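Local atomic coordinates of Alpha/beta hydrolase (Streptomyces albidoflavus, PDB entry 6KSU), a protein that probably cyclises non-ribosomal peptides by macrolactamization, acting as a stand-alone cyclase of the penicillin-binding protein type. Residues Tyr420-Val434 against Ser437-Arg451. Residues are numbered along the deposited sequence; the frame is centred on the assembly and turned at random.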
loop_
_atom_site.group_PDB
_atom_site.type_symbol
_atom_site.label_atom_id
_atom_site.label_comp_id
_atom_site.label_asym_id
_atom_site.label_seq_id
_atom_site.Cartn_x
_atom_site.Cartn_y
_atom_site.Cartn_z
ATOM N N TYR A 420 21.108 -14.276 -3.323
ATOM C CA TYR A 420 21.240 -13.588 -4.597
ATOM C C TYR A 420 22.705 -13.382 -4.925
ATOM O O TYR A 420 23.554 -13.308 -4.029
ATOM C CB TYR A 420 20.555 -12.218 -4.593
ATOM C CG TYR A 420 19.056 -12.252 -4.669
ATOM C CD1 TYR A 420 18.380 -11.576 -5.674
ATOM C CD2 TYR A 420 18.313 -12.942 -3.729
ATOM C CE1 TYR A 420 16.995 -11.598 -5.741
ATOM C CE2 TYR A 420 16.939 -12.971 -3.787
ATOM C CZ TYR A 420 16.283 -12.298 -4.794
ATOM O OH TYR A 420 14.907 -12.329 -4.844
ATOM N N SER A 421 22.978 -13.262 -6.225
ATOM C CA SER A 421 24.255 -12.738 -6.687
ATOM C C SER A 421 24.555 -11.381 -6.040
ATOM O O SER A 421 23.655 -10.599 -5.707
ATOM C CB SER A 421 24.242 -12.617 -8.212
ATOM O OG SER A 421 24.247 -13.895 -8.837
ATOM N N ASP A 422 25.839 -11.119 -5.829
ATOM C CA ASP A 422 26.270 -9.823 -5.333
ATOM C C ASP A 422 25.871 -8.725 -6.314
ATOM O O ASP A 422 25.877 -8.925 -7.530
ATOM C CB ASP A 422 27.788 -9.810 -5.130
ATOM C CG ASP A 422 28.240 -10.724 -4.018
ATOM O OD1 ASP A 422 27.394 -11.344 -3.346
ATOM O OD2 ASP A 422 29.465 -10.806 -3.797
ATOM N N TYR A 423 25.496 -7.558 -5.783
ATOM C CA TYR A 423 25.246 -6.395 -6.627
ATOM C C TYR A 423 26.484 -5.488 -6.626
ATOM O O TYR A 423 27.116 -5.286 -5.587
ATOM C CB TYR A 423 24.025 -5.578 -6.158
ATOM C CG TYR A 423 22.662 -6.263 -6.001
ATOM C CD1 TYR A 423 21.595 -5.956 -6.856
ATOM C CD2 TYR A 423 22.425 -7.155 -4.965
ATOM C CE1 TYR A 423 20.338 -6.560 -6.691
ATOM C CE2 TYR A 423 21.171 -7.746 -4.782
ATOM C CZ TYR A 423 20.143 -7.456 -5.645
ATOM O OH TYR A 423 18.927 -8.057 -5.442
ATOM N N ARG A 424 26.836 -4.945 -7.788
ATOM C CA ARG A 424 27.826 -3.876 -7.793
ATOM C C ARG A 424 27.173 -2.579 -7.309
ATOM O O ARG A 424 26.114 -2.177 -7.812
ATOM C CB ARG A 424 28.436 -3.691 -9.185
ATOM C CG ARG A 424 28.945 -4.978 -9.845
ATOM C CD ARG A 424 30.062 -4.690 -10.849
ATOM N NE ARG A 424 31.213 -4.064 -10.184
ATOM C CZ ARG A 424 32.424 -4.619 -10.039
ATOM N NH1 ARG A 424 32.685 -5.835 -10.519
ATOM N NH2 ARG A 424 33.384 -3.948 -9.405
ATOM N N LEU A 425 27.806 -1.924 -6.333
ATOM C CA LEU A 425 27.228 -0.766 -5.651
ATOM C C LEU A 425 27.903 0.511 -6.133
ATOM O O LEU A 425 29.097 0.701 -5.901
ATOM C CB LEU A 425 27.390 -0.897 -4.136
ATOM C CG LEU A 425 26.648 0.122 -3.254
ATOM C CD1 LEU A 425 25.139 0.110 -3.568
ATOM C CD2 LEU A 425 26.861 -0.219 -1.820
ATOM N N SER A 426 27.155 1.375 -6.798
ATOM C CA SER A 426 27.659 2.677 -7.211
ATOM C C SER A 426 27.108 3.729 -6.271
ATOM O O SER A 426 25.886 3.831 -6.100
ATOM C CB SER A 426 27.258 3.024 -8.639
ATOM O OG SER A 426 27.931 2.211 -9.550
ATOM N N LEU A 427 28.008 4.498 -5.660
ATOM C CA LEU A 427 27.629 5.597 -4.781
ATOM C C LEU A 427 27.548 6.880 -5.592
ATOM O O LEU A 427 28.435 7.160 -6.406
ATOM C CB LEU A 427 28.641 5.750 -3.650
ATOM C CG LEU A 427 28.654 4.647 -2.593
ATOM C CD1 LEU A 427 29.524 5.052 -1.439
ATOM C CD2 LEU A 427 27.235 4.335 -2.122
ATOM N N HIS A 428 26.485 7.653 -5.373
ATOM C CA HIS A 428 26.203 8.851 -6.157
ATOM C C HIS A 428 25.949 10.021 -5.218
ATOM O O HIS A 428 25.901 9.865 -3.995
ATOM C CB HIS A 428 25.001 8.635 -7.090
ATOM C CG HIS A 428 25.348 7.903 -8.345
ATOM N ND1 HIS A 428 25.172 6.543 -8.485
ATOM C CD2 HIS A 428 25.901 8.331 -9.504
ATOM C CE1 HIS A 428 25.579 6.168 -9.684
ATOM N NE2 HIS A 428 26.038 7.232 -10.318
ATOM N N GLU A 429 25.764 11.200 -5.808
ATOM C CA GLU A 429 25.553 12.409 -5.025
ATOM C C GLU A 429 24.173 12.399 -4.373
ATOM O O GLU A 429 23.280 11.634 -4.753
ATOM C CB GLU A 429 25.728 13.649 -5.903
ATOM C CG GLU A 429 27.213 14.026 -6.112
ATOM C CD GLU A 429 27.415 15.277 -6.961
ATOM O OE1 GLU A 429 26.972 16.369 -6.536
ATOM O OE2 GLU A 429 28.033 15.173 -8.045
ATOM N N ASP A 430 24.012 13.261 -3.368
ATOM C CA ASP A 430 22.798 13.330 -2.556
ATOM C C ASP A 430 22.535 12.018 -1.815
ATOM O O ASP A 430 21.386 11.709 -1.464
ATOM C CB ASP A 430 21.578 13.731 -3.394
ATOM C CG ASP A 430 21.719 15.118 -4.007
ATOM O OD1 ASP A 430 22.238 16.034 -3.320
ATOM O OD2 ASP A 430 21.318 15.289 -5.183
ATOM N N ASP A 431 23.602 11.252 -1.560
ATOM C CA ASP A 431 23.546 9.966 -0.861
ATOM C C ASP A 431 22.711 8.932 -1.627
ATOM O O ASP A 431 22.182 7.990 -1.037
ATOM C CB ASP A 431 23.010 10.119 0.579
ATOM C CG ASP A 431 24.086 10.593 1.591
ATOM O OD1 ASP A 431 23.701 11.124 2.658
ATOM O OD2 ASP A 431 25.302 10.438 1.340
ATOM N N LEU A 432 22.587 9.081 -2.941
ATOM C CA LEU A 432 21.929 8.064 -3.741
ATOM C C LEU A 432 22.866 6.889 -4.011
ATOM O O LEU A 432 24.087 6.985 -3.881
ATOM C CB LEU A 432 21.453 8.654 -5.068
ATOM C CG LEU A 432 20.095 9.349 -5.044
ATOM C CD1 LEU A 432 20.085 10.575 -5.959
ATOM C CD2 LEU A 432 19.034 8.341 -5.451
ATOM N N PHE A 433 22.272 5.765 -4.408
ATOM C CA PHE A 433 23.064 4.625 -4.831
ATOM C C PHE A 433 22.245 3.773 -5.773
ATOM O O PHE A 433 21.017 3.673 -5.650
ATOM C CB PHE A 433 23.534 3.759 -3.661
ATOM C CG PHE A 433 22.450 2.923 -3.033
ATOM C CD1 PHE A 433 21.868 3.312 -1.833
ATOM C CD2 PHE A 433 22.029 1.730 -3.620
ATOM C CE1 PHE A 433 20.905 2.539 -1.236
ATOM C CE2 PHE A 433 21.042 0.964 -3.037
ATOM C CZ PHE A 433 20.483 1.358 -1.848
ATOM N N VAL A 434 22.950 3.127 -6.689
ATOM C CA VAL A 434 22.377 2.131 -7.578
ATOM C C VAL A 434 23.174 0.846 -7.408
ATOM O O VAL A 434 24.414 0.865 -7.453
ATOM C CB VAL A 434 22.406 2.617 -9.031
ATOM C CG1 VAL A 434 21.992 1.498 -9.991
ATOM C CG2 VAL A 434 21.516 3.825 -9.180
ATOM N N SER A 437 22.709 -5.857 -10.327
ATOM C CA SER A 437 22.836 -7.271 -9.992
ATOM C C SER A 437 23.748 -8.001 -10.953
ATOM O O SER A 437 23.781 -7.700 -12.148
ATOM C CB SER A 437 21.503 -7.989 -10.019
ATOM O OG SER A 437 21.752 -9.334 -9.656
ATOM N N GLY A 438 24.483 -8.981 -10.417
ATOM C CA GLY A 438 25.328 -9.812 -11.257
ATOM C C GLY A 438 24.568 -10.867 -12.033
ATOM O O GLY A 438 25.118 -11.453 -12.967
ATOM N N GLU A 439 23.317 -11.126 -11.652
ATOM C CA GLU A 439 22.427 -11.977 -12.423
ATOM C C GLU A 439 21.396 -11.117 -13.145
ATOM O O GLU A 439 20.639 -10.385 -12.481
ATOM C CB GLU A 439 21.743 -12.997 -11.515
ATOM C CG GLU A 439 21.058 -12.436 -10.267
ATOM C CD GLU A 439 20.530 -13.526 -9.347
ATOM O OE1 GLU A 439 21.316 -14.144 -8.592
ATOM O OE2 GLU A 439 19.325 -13.797 -9.405
ATOM N N PRO A 440 21.322 -11.184 -14.484
ATOM C CA PRO A 440 20.438 -10.272 -15.244
ATOM C C PRO A 440 18.949 -10.500 -15.021
ATOM O O PRO A 440 18.143 -9.621 -15.357
ATOM C CB PRO A 440 20.818 -10.565 -16.702
ATOM C CG PRO A 440 21.284 -12.011 -16.665
ATOM C CD PRO A 440 22.017 -12.141 -15.366
ATOM N N GLY A 441 18.547 -11.647 -14.500
ATOM C CA GLY A 441 17.132 -11.728 -14.217
ATOM C C GLY A 441 16.725 -11.107 -12.899
ATOM O O GLY A 441 15.585 -11.265 -12.459
ATOM N N ALA A 442 17.630 -10.421 -12.214
ATOM C CA ALA A 442 17.264 -9.824 -10.943
ATOM C C ALA A 442 17.144 -8.315 -11.094
ATOM O O ALA A 442 17.784 -7.704 -11.950
ATOM C CB ALA A 442 18.269 -10.194 -9.854
ATOM N N LEU A 443 16.297 -7.712 -10.246
ATOM C CA LEU A 443 16.193 -6.285 -10.509
ATOM C C LEU A 443 17.303 -5.512 -9.799
ATOM O O LEU A 443 17.739 -5.895 -8.703
ATOM C CB LEU A 443 14.847 -5.772 -10.053
ATOM C CG LEU A 443 13.647 -6.518 -10.636
ATOM C CD1 LEU A 443 12.393 -6.269 -9.783
ATOM C CD2 LEU A 443 13.434 -6.123 -12.103
ATOM N N PRO A 444 17.781 -4.434 -10.414
ATOM C CA PRO A 444 18.713 -3.542 -9.715
ATOM C C PRO A 444 17.979 -2.748 -8.647
ATOM O O PRO A 444 16.751 -2.655 -8.650
ATOM C CB PRO A 444 19.245 -2.628 -10.827
ATOM C CG PRO A 444 18.133 -2.619 -11.850
ATOM C CD PRO A 444 17.485 -3.975 -11.779
ATOM N N ILE A 445 18.746 -2.165 -7.724
ATOM C CA ILE A 445 18.187 -1.462 -6.566
ATOM C C ILE A 445 18.667 -0.019 -6.582
ATOM O O ILE A 445 19.862 0.248 -6.410
ATOM C CB ILE A 445 18.554 -2.140 -5.240
ATOM C CG1 ILE A 445 17.980 -3.572 -5.189
ATOM C CG2 ILE A 445 18.049 -1.305 -4.071
ATOM C CD1 ILE A 445 18.451 -4.387 -3.989
ATOM N N THR A 446 17.742 0.917 -6.775
ATOM C CA THR A 446 18.020 2.325 -6.530
ATOM C C THR A 446 17.497 2.708 -5.155
ATOM O O THR A 446 16.311 2.541 -4.867
ATOM C CB THR A 446 17.402 3.227 -7.587
ATOM O OG1 THR A 446 18.082 3.021 -8.829
ATOM C CG2 THR A 446 17.529 4.696 -7.154
ATOM N N GLY A 447 18.388 3.206 -4.309
ATOM C CA GLY A 447 18.012 3.634 -2.988
ATOM C C GLY A 447 18.832 4.837 -2.565
ATOM O O GLY A 447 19.506 5.456 -3.390
ATOM N N ARG A 448 18.766 5.186 -1.283
ATOM C CA ARG A 448 19.620 6.220 -0.713
ATOM C C ARG A 448 20.070 5.806 0.680
ATOM O O ARG A 448 19.470 4.952 1.334
ATOM C CB ARG A 448 18.936 7.585 -0.624
ATOM C CG ARG A 448 17.761 7.627 0.375
ATOM C CD ARG A 448 17.251 9.036 0.542
ATOM N NE ARG A 448 16.147 9.093 1.479
ATOM C CZ ARG A 448 15.471 10.199 1.765
ATOM N NH1 ARG A 448 15.785 11.349 1.182
ATOM N NH2 ARG A 448 14.477 10.148 2.638
ATOM N N PHE A 449 21.179 6.392 1.095
ATOM C CA PHE A 449 21.604 6.375 2.484
ATOM C C PHE A 449 21.056 7.586 3.214
ATOM O O PHE A 449 20.831 8.648 2.627
ATOM C CB PHE A 449 23.126 6.341 2.575
ATOM C CG PHE A 449 23.707 5.118 1.950
ATOM C CD1 PHE A 449 23.773 3.941 2.662
ATOM C CD2 PHE A 449 24.098 5.126 0.627
ATOM C CE1 PHE A 449 24.275 2.800 2.071
ATOM C CE2 PHE A 449 24.592 3.993 0.034
ATOM C CZ PHE A 449 24.682 2.830 0.753
ATOM N N VAL A 450 20.823 7.407 4.503
ATOM C CA VAL A 450 20.299 8.455 5.365
ATOM C C VAL A 450 21.183 8.544 6.602
ATOM O O VAL A 450 21.536 7.517 7.196
ATOM C CB VAL A 450 18.828 8.186 5.748
ATOM C CG1 VAL A 450 18.281 9.310 6.632
ATOM C CG2 VAL A 450 18.006 8.044 4.484
ATOM N N ARG A 451 21.554 9.766 6.964
ATOM C CA ARG A 451 22.289 10.078 8.181
ATOM C C ARG A 451 21.348 10.730 9.185
ATOM O O ARG A 451 20.385 11.406 8.806
ATOM C CB ARG A 451 23.453 11.038 7.901
ATOM C CG ARG A 451 24.493 10.510 6.909
ATOM C CD ARG A 451 25.400 11.612 6.352
ATOM N NE ARG A 451 25.877 11.271 5.017
ATOM C CZ ARG A 451 26.943 10.510 4.788
ATOM N NH1 ARG A 451 27.623 10.023 5.819
ATOM N NH2 ARG A 451 27.318 10.226 3.539
HETATM O O HOH W 1 21.445 -10.332 -7.295
HETATM O O HOH W 2 21.444 11.658 4.837
#
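Three consecutive strands of the eight-stranded antiparallel barrel that forms the C-terminal part of the chain meet here: 420-427, 432-437 and 445-451, with the last two making a beta hairpin. Phe433 and Gly447 are its hydrogen-bonded pair, with Phe433 N to Gly447 O and Gly447 N to Phe433 O both at 3.0 Å. The Phe433 side chain, its CG wedged between the backbone N and carbonyl carbon (chi1 73°), folds across the hairpin over Gly447, whose CA lies over the ring face, 3.8 Å from the centroid, a CH-pi contact. Beyond it the Phe449 ring approaches obliquely, planes 48° apart, and brings CE2 within 3.4 Å of Phe433 CD1; Leu427 CD2 touches the same CE2. From strand 458-463, Leu461 packs on Phe433 and Val458 on Phe449, extending this apolar cluster.

Further along, Ile445 CD1 lies over one face of the Tyr423 ring, while Leu443 O meets that ring's edge in plane; Tyr423 OH is hydrogen-bonded to Arg417 NH1 of the preceding strand, 413-417. At the end near Ser421, Glu439 OE1 takes two donors: Ser421 OG on the anti lone pair and Ser421 N, nearly straight at 165°, from above the carboxylate plane. Ser437 OG accepts from Glu439 N, an ST turn. At the other end, Arg451 holds the Asp431 carboxylate in a side-on, two-nitrogen salt bridge, both oxygens met on their syn sides: NE reaches OD1 at 3.2 Å and NH2 reaches OD2 at 3.0 Å, and a water links OD1 to Arg451 N.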